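Local coordinates for protein methyl-accepting/DNA response regulator (Bacillus cereus, PDB 3D6W) that probably binds DNA through this LytTR domain, the C-terminal part of a putative response regulator of a phosphorelay, at residues 60-74 / 85-99. Residues are numbered along the deposited sequence; the frame is centred on the assembly and turned at random.
Sequences RCHRSFIVNVNHIKA and LSMDNGERVPVSQSY. With MG (magnesium ion), chain C; FMT (formic acid), chain E.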
loop_
_atom_site.group_PDB
_atom_site.type_symbol
_atom_site.label_atom_id
_atom_site.label_comp_id
_atom_site.label_asym_id
_atom_site.label_seq_id
_atom_site.Cartn_x
_atom_site.Cartn_y
_atom_site.Cartn_z
ATOM N N ARG A 60 8.534 6.190 20.038
ATOM C CA ARG A 60 9.198 6.991 21.044
ATOM C C ARG A 60 10.540 6.375 21.459
ATOM O O ARG A 60 10.605 5.278 22.008
ATOM C CB ARG A 60 8.314 7.159 22.275
ATOM C CG ARG A 60 8.790 8.261 23.205
ATOM C CD ARG A 60 8.313 9.619 22.754
ATOM N NE ARG A 60 8.517 10.628 23.789
ATOM C CZ ARG A 60 7.646 10.951 24.746
ATOM N NH1 ARG A 60 6.456 10.376 24.829
ATOM N NH2 ARG A 60 7.949 11.912 25.605
ATOM N N CYS A 61 11.616 7.124 21.199
ATOM C CA CYS A 61 12.966 6.652 21.457
ATOM C C CYS A 61 13.754 7.523 22.421
ATOM O O CYS A 61 14.892 7.223 22.735
ATOM C CB CYS A 61 13.710 6.515 20.129
ATOM S SG CYS A 61 13.975 8.031 19.249
ATOM N N HIS A 62 13.125 8.576 22.920
ATOM C CA HIS A 62 13.779 9.589 23.735
ATOM C C HIS A 62 12.627 10.435 24.237
ATOM O O HIS A 62 11.635 10.526 23.554
ATOM C CB HIS A 62 14.697 10.395 22.819
ATOM C CG HIS A 62 15.602 11.360 23.519
ATOM N ND1 HIS A 62 15.150 12.533 24.083
ATOM C CD2 HIS A 62 16.948 11.367 23.666
ATOM C CE1 HIS A 62 16.174 13.216 24.556
ATOM N NE2 HIS A 62 17.280 12.539 24.308
ATOM N N ARG A 63 12.754 11.057 25.414
ATOM C CA ARG A 63 11.705 11.934 25.979
ATOM C C ARG A 63 11.347 13.092 25.071
ATOM O O ARG A 63 10.290 13.686 25.219
ATOM C CB ARG A 63 12.090 12.472 27.382
ATOM C CG ARG A 63 13.288 13.427 27.425
ATOM C CD ARG A 63 13.433 14.177 28.783
ATOM N NE ARG A 63 13.770 15.569 28.452
ATOM C CZ ARG A 63 12.995 16.636 28.660
ATOM N NH1 ARG A 63 11.844 16.554 29.311
ATOM N NH2 ARG A 63 13.403 17.818 28.241
ATOM N N SER A 64 12.234 13.409 24.147
ATOM C CA SER A 64 12.063 14.529 23.220
ATOM C C SER A 64 11.874 14.121 21.733
ATOM O O SER A 64 11.703 15.003 20.892
ATOM C CB SER A 64 13.292 15.456 23.354
ATOM O OG SER A 64 13.142 16.361 24.464
ATOM N N PHE A 65 11.875 12.819 21.411
ATOM C CA PHE A 65 11.800 12.346 20.012
ATOM C C PHE A 65 10.880 11.185 19.792
ATOM O O PHE A 65 10.895 10.203 20.556
ATOM C CB PHE A 65 13.171 11.890 19.511
ATOM C CG PHE A 65 14.154 13.004 19.375
ATOM C CD1 PHE A 65 14.970 13.359 20.443
ATOM C CD2 PHE A 65 14.251 13.721 18.179
ATOM C CE1 PHE A 65 15.892 14.465 20.321
ATOM C CE2 PHE A 65 15.148 14.778 18.042
ATOM C CZ PHE A 65 15.975 15.147 19.121
ATOM N N ILE A 66 10.093 11.289 18.717
ATOM C CA ILE A 66 9.475 10.132 18.089
ATOM C C ILE A 66 10.111 9.946 16.684
ATOM O O ILE A 66 10.198 10.883 15.895
ATOM C CB ILE A 66 7.940 10.249 17.961
ATOM C CG1 ILE A 66 7.268 10.333 19.341
ATOM C CG2 ILE A 66 7.381 9.061 17.082
ATOM C CD1 ILE A 66 5.847 10.682 19.276
ATOM N N VAL A 67 10.586 8.732 16.399
ATOM C CA VAL A 67 11.201 8.434 15.108
ATOM C C VAL A 67 10.293 7.535 14.225
ATOM O O VAL A 67 9.520 6.656 14.728
ATOM C CB VAL A 67 12.647 7.835 15.302
ATOM C CG1 VAL A 67 12.613 6.383 15.771
ATOM C CG2 VAL A 67 13.500 7.965 13.999
ATOM N N ASN A 68 10.368 7.754 12.919
ATOM C CA ASN A 68 9.782 6.824 11.925
ATOM C C ASN A 68 10.854 5.826 11.520
ATOM O O ASN A 68 11.815 6.193 10.870
ATOM C CB ASN A 68 9.315 7.614 10.682
ATOM C CG ASN A 68 8.473 6.793 9.729
ATOM O OD1 ASN A 68 8.539 5.600 9.726
ATOM N ND2 ASN A 68 7.712 7.465 8.883
ATOM N N VAL A 69 10.661 4.560 11.873
ATOM C CA VAL A 69 11.654 3.514 11.600
ATOM C C VAL A 69 11.879 3.343 10.099
ATOM O O VAL A 69 12.913 2.794 9.689
ATOM C CB VAL A 69 11.293 2.138 12.273
ATOM C CG1 VAL A 69 10.912 2.343 13.786
ATOM C CG2 VAL A 69 10.178 1.449 11.547
ATOM N N ASN A 70 10.949 3.830 9.267
ATOM C CA ASN A 70 11.128 3.714 7.827
ATOM C C ASN A 70 12.070 4.718 7.224
ATOM O O ASN A 70 12.462 4.581 6.065
ATOM C CB ASN A 70 9.773 3.746 7.129
ATOM C CG ASN A 70 8.946 2.517 7.476
ATOM O OD1 ASN A 70 9.334 1.378 7.153
ATOM N ND2 ASN A 70 7.844 2.729 8.191
ATOM N N HIS A 71 12.423 5.743 7.999
ATOM C CA HIS A 71 13.460 6.685 7.606
ATOM C C HIS A 71 14.766 6.455 8.296
ATOM O O HIS A 71 15.701 7.180 8.056
ATOM C CB HIS A 71 12.986 8.093 7.804
ATOM C CG HIS A 71 11.823 8.428 6.944
ATOM N ND1 HIS A 71 11.968 8.923 5.670
ATOM C CD2 HIS A 71 10.493 8.296 7.149
ATOM C CE1 HIS A 71 10.770 9.099 5.130
ATOM N NE2 HIS A 71 9.857 8.727 6.013
ATOM N N ILE A 72 14.860 5.429 9.121
ATOM C CA ILE A 72 16.136 5.069 9.748
ATOM C C ILE A 72 16.989 4.394 8.699
ATOM O O ILE A 72 16.546 3.426 8.047
ATOM C CB ILE A 72 16.005 4.121 10.981
ATOM C CG1 ILE A 72 15.297 4.834 12.139
ATOM C CG2 ILE A 72 17.402 3.624 11.465
ATOM C CD1 ILE A 72 14.956 3.964 13.303
ATOM N N LYS A 73 18.216 4.883 8.555
ATOM C CA LYS A 73 19.192 4.205 7.718
ATOM C C LYS A 73 19.980 3.125 8.515
ATOM O O LYS A 73 20.067 1.966 8.066
ATOM C CB LYS A 73 20.120 5.225 7.073
ATOM C CG LYS A 73 21.204 4.610 6.228
ATOM C CD LYS A 73 21.847 5.655 5.349
ATOM C CE LYS A 73 23.353 5.645 5.481
ATOM N NZ LYS A 73 23.926 4.691 4.481
ATOM N N ALA A 74 20.505 3.490 9.685
ATOM C CA ALA A 74 21.311 2.574 10.503
ATOM C C ALA A 74 21.175 2.949 11.969
ATOM O O ALA A 74 20.945 4.126 12.294
ATOM C CB ALA A 74 22.812 2.589 10.097
ATOM N N LEU A 85 20.764 7.083 15.916
ATOM C CA LEU A 85 20.103 6.696 14.677
ATOM C C LEU A 85 20.608 7.578 13.566
ATOM O O LEU A 85 20.535 8.785 13.614
ATOM C CB LEU A 85 18.571 6.826 14.797
ATOM C CG LEU A 85 17.936 6.214 16.055
ATOM C CD1 LEU A 85 16.410 6.352 16.058
ATOM C CD2 LEU A 85 18.402 4.775 16.231
ATOM N N SER A 86 21.117 6.941 12.542
ATOM C CA SER A 86 21.461 7.583 11.291
ATOM C C SER A 86 20.221 7.599 10.423
ATOM O O SER A 86 19.723 6.532 10.060
ATOM C CB SER A 86 22.560 6.741 10.604
ATOM O OG SER A 86 23.226 7.446 9.564
HETATM N N MSE A 87 19.721 8.791 10.092
HETATM C CA MSE A 87 18.560 8.916 9.255
HETATM C C MSE A 87 18.957 8.923 7.769
HETATM O O MSE A 87 20.123 9.157 7.453
HETATM C CB MSE A 87 17.742 10.150 9.620
HETATM C CG MSE A 87 17.398 10.278 11.081
HETATM SE SE MSE A 87 16.434 8.796 11.861
HETATM C CE MSE A 87 14.832 9.016 10.880
ATOM N N ASP A 88 17.986 8.655 6.888
ATOM C CA ASP A 88 18.208 8.582 5.484
ATOM C C ASP A 88 18.678 9.904 4.873
ATOM O O ASP A 88 19.441 9.893 3.927
ATOM C CB ASP A 88 16.897 8.197 4.760
ATOM C CG ASP A 88 16.661 6.705 4.704
ATOM O OD1 ASP A 88 17.600 5.926 4.958
ATOM O OD2 ASP A 88 15.517 6.311 4.389
ATOM N N ASN A 89 18.171 11.036 5.345
ATOM C CA ASN A 89 18.610 12.347 4.863
ATOM C C ASN A 89 19.937 12.881 5.503
ATOM O O ASN A 89 20.262 14.020 5.347
ATOM C CB ASN A 89 17.502 13.350 5.125
ATOM C CG ASN A 89 17.397 13.736 6.591
ATOM O OD1 ASN A 89 17.989 13.106 7.467
ATOM N ND2 ASN A 89 16.648 14.762 6.860
ATOM N N GLY A 90 20.656 12.073 6.268
ATOM C CA GLY A 90 21.903 12.465 6.925
ATOM C C GLY A 90 21.768 12.949 8.360
ATOM O O GLY A 90 22.791 13.259 9.006
ATOM N N GLU A 91 20.537 13.083 8.872
ATOM C CA GLU A 91 20.400 13.617 10.243
ATOM C C GLU A 91 20.678 12.505 11.224
ATOM O O GLU A 91 20.817 11.356 10.813
ATOM C CB GLU A 91 19.044 14.224 10.520
ATOM C CG GLU A 91 18.685 15.354 9.581
ATOM C CD GLU A 91 17.392 16.016 10.008
ATOM O OE1 GLU A 91 16.460 16.048 9.209
ATOM O OE2 GLU A 91 17.293 16.490 11.164
ATOM N N ARG A 92 20.806 12.842 12.503
ATOM C CA ARG A 92 20.906 11.809 13.534
ATOM C C ARG A 92 19.913 12.084 14.632
ATOM O O ARG A 92 19.515 13.220 14.859
ATOM C CB ARG A 92 22.337 11.633 14.097
ATOM C CG ARG A 92 22.895 12.858 14.853
ATOM C CD ARG A 92 24.355 12.689 15.273
ATOM N NE ARG A 92 25.185 12.459 14.096
ATOM C CZ ARG A 92 25.664 13.410 13.289
ATOM N NH1 ARG A 92 25.434 14.694 13.520
ATOM N NH2 ARG A 92 26.403 13.068 12.252
ATOM N N VAL A 93 19.513 11.020 15.303
ATOM C CA VAL A 93 18.533 11.101 16.385
ATOM C C VAL A 93 19.012 10.198 17.492
ATOM O O VAL A 93 19.403 9.058 17.222
ATOM C CB VAL A 93 17.119 10.660 15.895
ATOM C CG1 VAL A 93 16.138 10.624 17.065
ATOM C CG2 VAL A 93 16.618 11.585 14.739
ATOM N N PRO A 94 19.017 10.692 18.746
ATOM C CA PRO A 94 19.391 9.825 19.836
ATOM C C PRO A 94 18.287 8.908 20.400
ATOM O O PRO A 94 17.142 9.291 20.531
ATOM C CB PRO A 94 19.850 10.816 20.902
ATOM C CG PRO A 94 19.057 12.023 20.670
ATOM C CD PRO A 94 18.714 12.057 19.213
ATOM N N VAL A 95 18.685 7.696 20.785
ATOM C CA VAL A 95 17.887 6.844 21.645
ATOM C C VAL A 95 18.533 6.931 23.035
ATOM O O VAL A 95 19.681 6.518 23.225
ATOM C CB VAL A 95 17.809 5.351 21.142
ATOM C CG1 VAL A 95 16.771 4.587 21.936
ATOM C CG2 VAL A 95 17.522 5.279 19.637
ATOM N N SER A 96 17.806 7.485 24.001
ATOM C CA SER A 96 18.349 7.688 25.299
ATOM C C SER A 96 18.442 6.379 26.065
ATOM O O SER A 96 17.774 5.376 25.742
ATOM C CB SER A 96 17.519 8.705 26.056
ATOM O OG SER A 96 16.198 8.290 26.325
ATOM N N GLN A 97 19.303 6.386 27.075
ATOM C CA GLN A 97 19.463 5.288 28.006
ATOM C C GLN A 97 18.160 4.779 28.581
ATOM O O GLN A 97 18.045 3.599 28.855
ATOM C CB GLN A 97 20.353 5.714 29.174
ATOM C CG GLN A 97 20.427 4.740 30.345
ATOM C CD GLN A 97 21.586 5.113 31.259
ATOM O OE1 GLN A 97 22.459 4.283 31.577
ATOM N NE2 GLN A 97 21.623 6.388 31.662
ATOM N N SER A 98 17.193 5.666 28.778
ATOM C CA SER A 98 15.996 5.306 29.464
ATOM C C SER A 98 14.966 4.646 28.520
ATOM O O SER A 98 14.102 3.873 28.970
ATOM C CB SER A 98 15.466 6.512 30.237
ATOM O OG SER A 98 14.285 7.028 29.695
ATOM N N TYR A 99 15.098 4.916 27.222
ATOM C CA TYR A 99 14.303 4.275 26.177
ATOM C C TYR A 99 15.015 3.135 25.428
ATOM O O TYR A 99 14.398 2.431 24.623
ATOM C CB TYR A 99 13.880 5.324 25.158
ATOM C CG TYR A 99 12.733 6.163 25.632
ATOM C CD1 TYR A 99 12.940 7.248 26.470
ATOM C CD2 TYR A 99 11.437 5.852 25.279
ATOM C CE1 TYR A 99 11.893 8.009 26.885
ATOM C CE2 TYR A 99 10.424 6.616 25.669
ATOM C CZ TYR A 99 10.643 7.689 26.458
ATOM O OH TYR A 99 9.576 8.417 26.882
HETATM MG MG MG C . 15.497 2.841 5.773
HETATM C C FMT E . 15.050 10.578 28.436
HETATM O O1 FMT E . 16.072 10.159 29.029
HETATM O O2 FMT E . 14.717 10.074 27.343
HETATM O O HOH W 1 17.175 1.282 6.874
HETATM O O HOH W 2 15.358 0.670 4.454
#
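Two beta sheets of the LytTR domain face each other here: strands 58-62 and 65-68, at one edge of the five-stranded sheet, pack on the three-stranded sheet that 72-76 forms with 83-87 and 92-95. In the core between them Val67 meets Leu85 tip to tip, CG1 to CD1 at 3.8 Å, and Ile72 CD1 reaches the same leucine methyl. The selenomethionine at Met87 is bent at both chi2 (-57°) and chi3 (-67°), which turns SE and CE in between Val67, His71 and Ile72, with CE 3.6 Å from Val67 CG2. Farther along, Val93 CG1 touches both Cys61 SG and Phe65 CD2, while Pro94 lays CD over one face of the Phe65 ring, a CH-pi contact 4.2 Å from the centroid; the adjacent CG also nears His62 CD2. Beyond it, Ser96 N donates to Cys61 O (3.2 Å), and Tyr99 spreads one ring face over the backbone N of His62. Its OH merely packs above the centre of the Arg60 guanidinium, whose NE donates to His62 O, NH2 to Arg63 O, and NH1 pairs with Glu50. Arg63 N and Ser96 OG both hydrogen-bond O2 of a formic acid molecule, probably from the crystallisation liquor. At the opposite end Ser86 O accepts from both Lys73 N (2.7 Å) and Ala74 N (3.2 Å), a classic beta bulge, and Ser86 N returns a bond to Ala74 O. Next to it Asp88 N bonds His71 O. Ile72 and Asp88 form the magnesium site: Ile72 O, at a long 2.6 Å, and two waters are direct ligands here, with Asp88 OD2 3.7 Å from the ion, beyond direct bonding. Strands 65-68 and 72-76 thus carry the chain between sheets, in a core mainly of antiparallel strands, as in LytTR domains.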